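Local coordinates for putative uncharacterized protein PH0594 (Pyrococcus horikoshii, PDB 4HXF) that is a hexameric serine protease, an acylaminoacyl peptidase with a beta-propeller and an alpha/beta-hydrolase domain, whose multimeric assembly selects substrates, at residues T152-I157 against E166-P171; D181-S186 against Y203-G208. One frame throughout, in Å; residues are numbered along the deposited sequence.

Contact 1 (T152-I157 against E166-P171)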
loop_
_atom_site.group_PDB
_atom_site.type_symbol
_atom_site.label_atom_id
_atom_site.label_comp_id
_atom_site.label_asym_id
_atom_site.label_seq_id
_atom_site.Cartn_x
_atom_site.Cartn_y
_atom_site.Cartn_z
ATOM N N THR A 152 -2.116 15.162 34.236
ATOM C CA THR A 152 -3.024 14.064 34.413
ATOM C C THR A 152 -4.434 14.462 33.993
ATOM O O THR A 152 -4.898 15.547 34.368
ATOM C CB THR A 152 -3.048 13.661 35.924
ATOM O OG1 THR A 152 -1.655 13.454 36.363
ATOM C CG2 THR A 152 -3.829 12.299 36.045
ATOM N N THR A 153 -5.138 13.556 33.305
ATOM C CA THR A 153 -6.509 13.780 32.899
ATOM C C THR A 153 -7.420 12.786 33.539
ATOM O O THR A 153 -7.075 11.615 33.703
ATOM C CB THR A 153 -6.601 13.684 31.305
ATOM O OG1 THR A 153 -6.333 12.301 30.917
ATOM C CG2 THR A 153 -5.684 14.726 30.648
ATOM N N PHE A 154 -8.581 13.268 33.893
ATOM C CA PHE A 154 -9.576 12.479 34.544
ATOM C C PHE A 154 -10.876 12.591 33.760
ATOM O O PHE A 154 -11.283 13.740 33.418
ATOM C CB PHE A 154 -9.867 12.956 35.962
ATOM C CG PHE A 154 -8.674 12.839 36.905
ATOM C CD1 PHE A 154 -7.646 13.783 36.876
ATOM C CD2 PHE A 154 -8.582 11.784 37.736
ATOM C CE1 PHE A 154 -6.565 13.646 37.717
ATOM C CE2 PHE A 154 -7.479 11.663 38.600
ATOM C CZ PHE A 154 -6.463 12.581 38.539
ATOM N N TRP A 155 -11.414 11.435 33.335
ATOM C CA TRP A 155 -12.633 11.432 32.552
ATOM C C TRP A 155 -13.666 10.576 33.222
ATOM O O TRP A 155 -13.402 9.404 33.517
ATOM C CB TRP A 155 -12.394 10.830 31.164
ATOM C CG TRP A 155 -11.403 11.531 30.239
ATOM C CD1 TRP A 155 -10.953 12.792 30.271
ATOM C CD2 TRP A 155 -10.889 11.003 28.958
ATOM N NE1 TRP A 155 -10.067 13.035 29.235
ATOM C CE2 TRP A 155 -10.017 12.029 28.412
ATOM C CE3 TRP A 155 -11.026 9.800 28.259
ATOM C CZ2 TRP A 155 -9.278 11.834 27.200
ATOM C CZ3 TRP A 155 -10.288 9.621 27.051
ATOM C CH2 TRP A 155 -9.445 10.621 26.542
ATOM N N VAL A 156 -14.869 11.056 33.369
ATOM C CA VAL A 156 -15.995 10.196 33.754
ATOM C C VAL A 156 -16.744 9.857 32.451
ATOM O O VAL A 156 -17.217 10.733 31.702
ATOM C CB VAL A 156 -16.926 10.890 34.679
ATOM C CG1 VAL A 156 -18.133 10.017 35.013
ATOM C CG2 VAL A 156 -16.141 11.375 35.971
ATOM N N ILE A 157 -16.842 8.567 32.190
ATOM C CA ILE A 157 -17.423 8.028 30.962
ATOM C C ILE A 157 -18.718 7.321 31.244
ATOM O O ILE A 157 -18.810 6.395 32.077
ATOM C CB ILE A 157 -16.452 7.057 30.260
ATOM C CG1 ILE A 157 -15.095 7.695 29.941
ATOM C CG2 ILE A 157 -17.025 6.479 28.918
ATOM C CD1 ILE A 157 -14.007 6.655 29.766
ATOM N N GLU A 166 -17.806 14.232 32.305
ATOM C CA GLU A 166 -17.074 15.215 33.086
ATOM C C GLU A 166 -15.644 14.951 32.825
ATOM O O GLU A 166 -15.212 13.804 32.626
ATOM C CB GLU A 166 -17.260 14.920 34.575
ATOM C CG GLU A 166 -18.629 14.928 35.140
ATOM C CD GLU A 166 -19.088 16.287 35.600
ATOM O OE1 GLU A 166 -20.217 16.348 36.134
ATOM O OE2 GLU A 166 -18.356 17.292 35.375
ATOM N N GLN A 167 -14.869 16.022 32.844
ATOM C CA GLN A 167 -13.447 15.869 32.702
ATOM C C GLN A 167 -12.727 16.968 33.442
ATOM O O GLN A 167 -13.266 18.113 33.590
ATOM C CB GLN A 167 -13.033 15.916 31.281
ATOM C CG GLN A 167 -13.281 17.161 30.521
ATOM C CD GLN A 167 -13.151 16.837 29.049
ATOM O OE1 GLN A 167 -12.014 16.670 28.538
ATOM N NE2 GLN A 167 -14.306 16.626 28.379
ATOM N N PHE A 168 -11.509 16.673 33.894
ATOM C CA PHE A 168 -10.672 17.701 34.528
ATOM C C PHE A 168 -9.226 17.236 34.468
ATOM O O PHE A 168 -8.938 16.087 34.191
ATOM C CB PHE A 168 -11.072 18.059 35.969
ATOM C CG PHE A 168 -11.127 16.905 36.952
ATOM C CD1 PHE A 168 -12.265 16.073 37.038
ATOM C CD2 PHE A 168 -10.061 16.625 37.822
ATOM C CE1 PHE A 168 -12.286 14.960 37.886
ATOM C CE2 PHE A 168 -10.095 15.524 38.666
ATOM C CZ PHE A 168 -11.185 14.753 38.723
ATOM N N GLU A 169 -8.341 18.179 34.738
ATOM C CA GLU A 169 -6.885 17.921 34.738
ATOM C C GLU A 169 -6.253 18.273 36.077
ATOM O O GLU A 169 -6.775 19.100 36.862
ATOM C CB GLU A 169 -6.206 18.637 33.586
ATOM C CG GLU A 169 -5.764 20.036 33.822
ATOM C CD GLU A 169 -4.976 20.583 32.588
ATOM O OE1 GLU A 169 -3.931 21.200 32.777
ATOM O OE2 GLU A 169 -5.405 20.343 31.469
ATOM N N LYS A 170 -5.146 17.616 36.334
ATOM C CA LYS A 170 -4.331 17.850 37.505
ATOM C C LYS A 170 -2.876 17.788 37.133
ATOM O O LYS A 170 -2.540 17.388 36.026
ATOM C CB LYS A 170 -4.626 16.763 38.557
ATOM C CG LYS A 170 -5.960 16.945 39.204
ATOM C CD LYS A 170 -6.119 18.203 40.092
ATOM C CE LYS A 170 -7.425 18.209 40.871
ATOM N NZ LYS A 170 -7.543 19.577 41.473
ATOM N N PRO A 171 -1.992 18.220 38.060
ATOM C CA PRO A 171 -0.567 17.988 37.803
ATOM C C PRO A 171 -0.149 16.574 37.494
ATOM O O PRO A 171 -0.943 15.617 37.772
ATOM C CB PRO A 171 0.069 18.464 39.148
ATOM C CG PRO A 171 -0.919 19.428 39.675
ATOM C CD PRO A 171 -2.269 18.818 39.375
#
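Phe154 and Phe168 lay their rings almost parallel, planes 5° apart, but offset, with little of one ring lying over the other: one face of the Phe168 ring receives CB of Phe154, 3.7 Å from the ring centroid, while Phe168 O lies in the plane of the Phe154 ring at its edge. The rings belong to a hydrogen-bonded pair of the antiparallel hairpin formed by the third and the outermost, fourth strand of a four-stranded beta-propeller blade. CG of Phe168 sits between its backbone N and carbonyl carbon (chi1 56°), which folds the ring back over Phe154. The Lys170 side chain runs across that of Phe154 at about a right angle, its CG 3.7 Å from Phe154 CE1; this aliphatic stem suits an aromatic neighbour, while NZ reaches a salt bridge with Glu210. On the same face Val156 lies alongside the CB of Glu166, whose carboxylate turns away to Lys345 of a second subunit. The reverse face carries Trp155 beside Gln167, with Trp155 CD1 3.9 Å from Gln167 CB. At the far end the hydroxyl of Thr152 suits its place by serving twice: it accepts from Ser174 N, and OG1 gives a 2.7 Å hydrogen bond to Pro171 O, the donor tilted 32° from the carbonyl plane.

Contact 2 (D181-S186 against Y203-G208)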
loop_
_atom_site.group_PDB
_atom_site.type_symbol
_atom_site.label_atom_id
_atom_site.label_comp_id
_atom_site.label_asym_id
_atom_site.label_seq_id
_atom_site.Cartn_x
_atom_site.Cartn_y
_atom_site.Cartn_z
ATOM N N ASP A 181 -20.256 8.501 44.735
ATOM C CA ASP A 181 -20.444 9.423 43.579
ATOM C C ASP A 181 -19.439 10.568 43.474
ATOM O O ASP A 181 -19.499 11.403 42.546
ATOM C CB ASP A 181 -21.877 10.027 43.539
ATOM C CG ASP A 181 -22.875 9.054 43.017
ATOM O OD1 ASP A 181 -22.487 8.187 42.196
ATOM O OD2 ASP A 181 -23.977 9.054 43.578
ATOM N N SER A 182 -18.467 10.558 44.403
ATOM C CA SER A 182 -17.327 11.459 44.339
ATOM C C SER A 182 -16.095 10.801 43.866
ATOM O O SER A 182 -16.050 9.589 43.695
ATOM C CB SER A 182 -17.082 12.049 45.775
ATOM O OG SER A 182 -18.274 12.685 46.224
ATOM N N ILE A 183 -15.095 11.594 43.530
ATOM C CA ILE A 183 -13.833 11.094 43.148
ATOM C C ILE A 183 -12.752 11.606 44.154
ATOM O O ILE A 183 -12.726 12.799 44.476
ATOM C CB ILE A 183 -13.429 11.559 41.734
ATOM C CG1 ILE A 183 -14.459 11.050 40.685
ATOM C CG2 ILE A 183 -12.036 11.100 41.348
ATOM C CD1 ILE A 183 -14.291 11.740 39.338
ATOM N N VAL A 184 -11.959 10.681 44.705
ATOM C CA VAL A 184 -10.829 11.049 45.609
ATOM C C VAL A 184 -9.605 11.203 44.744
ATOM O O VAL A 184 -9.177 10.263 44.005
ATOM C CB VAL A 184 -10.578 10.016 46.721
ATOM C CG1 VAL A 184 -9.544 10.534 47.707
ATOM C CG2 VAL A 184 -11.844 9.738 47.498
ATOM N N VAL A 185 -9.051 12.386 44.777
ATOM C CA VAL A 185 -7.966 12.774 43.900
ATOM C C VAL A 185 -6.696 13.001 44.667
ATOM O O VAL A 185 -6.697 13.848 45.559
ATOM C CB VAL A 185 -8.283 14.007 43.022
ATOM C CG1 VAL A 185 -7.148 14.408 42.048
ATOM C CG2 VAL A 185 -9.674 13.753 42.217
ATOM N N SER A 186 -5.620 12.280 44.351
ATOM C CA SER A 186 -4.329 12.406 45.084
ATOM C C SER A 186 -3.324 13.088 44.164
ATOM O O SER A 186 -3.107 12.592 43.030
ATOM C CB SER A 186 -3.823 11.026 45.564
ATOM O OG SER A 186 -4.807 10.373 46.359
ATOM N N TYR A 203 -7.882 15.469 47.540
ATOM C CA TYR A 203 -9.154 16.197 47.355
ATOM C C TYR A 203 -10.327 15.281 47.135
ATOM O O TYR A 203 -10.175 14.172 46.667
ATOM C CB TYR A 203 -9.070 17.111 46.136
ATOM C CG TYR A 203 -7.963 18.072 46.167
ATOM C CD1 TYR A 203 -8.164 19.373 46.639
ATOM C CD2 TYR A 203 -6.682 17.710 45.708
ATOM C CE1 TYR A 203 -7.100 20.273 46.683
ATOM C CE2 TYR A 203 -5.642 18.629 45.746
ATOM C CZ TYR A 203 -5.881 19.892 46.232
ATOM O OH TYR A 203 -4.843 20.835 46.294
ATOM N N LEU A 204 -11.510 15.760 47.482
ATOM C CA LEU A 204 -12.771 15.058 47.175
ATOM C C LEU A 204 -13.440 15.920 46.128
ATOM O O LEU A 204 -13.685 17.147 46.366
ATOM C CB LEU A 204 -13.611 14.940 48.421
ATOM C CG LEU A 204 -14.752 13.971 48.322
ATOM C CD1 LEU A 204 -14.277 12.538 48.016
ATOM C CD2 LEU A 204 -15.555 14.086 49.628
ATOM N N TRP A 205 -13.699 15.322 44.981
ATOM C CA TRP A 205 -14.194 16.005 43.762
ATOM C C TRP A 205 -15.566 15.478 43.407
ATOM O O TRP A 205 -15.846 14.281 43.435
ATOM C CB TRP A 205 -13.203 15.807 42.627
ATOM C CG TRP A 205 -13.368 16.695 41.435
ATOM C CD1 TRP A 205 -12.612 17.810 41.061
ATOM C CD2 TRP A 205 -14.342 16.506 40.350
ATOM N NE1 TRP A 205 -13.059 18.303 39.890
ATOM C CE2 TRP A 205 -14.094 17.570 39.409
ATOM C CE3 TRP A 205 -15.259 15.555 40.063
ATOM C CZ2 TRP A 205 -14.810 17.699 38.221
ATOM C CZ3 TRP A 205 -16.035 15.696 38.860
ATOM C CH2 TRP A 205 -15.797 16.739 37.964
ATOM N N LYS A 206 -16.492 16.389 43.125
ATOM C CA LYS A 206 -17.771 16.008 42.551
ATOM C C LYS A 206 -18.354 17.184 41.731
ATOM O O LYS A 206 -18.378 18.333 42.178
ATOM C CB LYS A 206 -18.757 15.645 43.647
ATOM C CG LYS A 206 -20.112 15.111 43.116
ATOM C CD LYS A 206 -20.860 14.524 44.298
ATOM C CE LYS A 206 -22.261 14.036 43.984
ATOM N NZ LYS A 206 -22.735 13.343 45.227
ATOM N N ASP A 207 -18.842 16.864 40.543
ATOM C CA ASP A 207 -19.621 17.825 39.740
ATOM C C ASP A 207 -18.922 19.130 39.550
ATOM O O ASP A 207 -19.526 20.208 39.668
ATOM C CB ASP A 207 -21.033 17.975 40.408
ATOM C CG ASP A 207 -21.881 16.705 40.240
ATOM O OD1 ASP A 207 -21.677 16.057 39.185
ATOM O OD2 ASP A 207 -22.630 16.306 41.167
ATOM N N GLY A 208 -17.601 19.044 39.338
ATOM C CA GLY A 208 -16.803 20.205 39.016
ATOM C C GLY A 208 -16.339 21.053 40.153
ATOM O O GLY A 208 -15.744 22.076 39.933
HETATM O O HOH W 1 -21.014 11.345 46.576
#
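Trp205 O takes the amide hydrogen of Ile183 in a 2.8 Å bond, nearly straight at the hydrogen (168°), and Ile183 O receives Trp205 N in return. Val185 and Tyr203 repeat the exchange, with Val185 N 2.8 Å from Tyr203 O, so two hydrogen-bonded pairs bracket the non-hydrogen-bonded pair Val184–Leu204 in an antiparallel hairpin at the centre of a propeller blade. Beta-branched valine and isoleucine suit these extended, buried positions. On the face of Ile183, Val185 and Trp205, the two aliphatic side chains run beside the tryptophan, in the same direction: Ile183 CD1 comes within 4.0 Å of Trp205 CE3, and Val185 CG2 packs against Trp205 CB. With CG anti to its backbone N (chi1 -165°), the indole extends alongside Ile183, and over one of its faces lies the backbone N of Gly208, 3.2 Å above the plane toward the rim. On the opposite side of the sheet Leu204 CD1 touches Ser182 CB at 3.6 Å and Val184 CG2 at 3.7 Å. At the end remote from the hairpin's connecting loop, a fully extended Lys206 runs past Ser182; a water joins its NZ, which donates at 3.0 Å, to Ser182 OG. Asp181 directs its carboxylate to a salt bridge with Arg117 instead. Strand 182-188 is flanked by strand 175-179, and strand 200-206 by strand 209-217; against the Ile183 and Trp205 face packs strand 163-171 of the preceding blade, where Phe168 stacks on Trp205.

Following the chain from the N terminus, contact 1 comes first, closing the short loop between strands 151-158 and 163-171, the third and fourth strands of their sheet. Strand 175-179 then opens the next sheet, and contact 2 closes a longer loop between its second and third strands, 182-188 and 200-206. The two closures follow in series, neither enclosing nor crossing the other. Their centres lie about 10 Å apart because successive propeller blades pack face to face: beside the aromatic stack, Val156 CG2 comes within 3.9 Å of Ile183 CD1. At the margin, the Glu166 and Asp207 carboxylates approach closely, with Lys345 of a second subunit, salt-bridged to Glu166 and only weakly paired with Asp207, probably easing their repulsion.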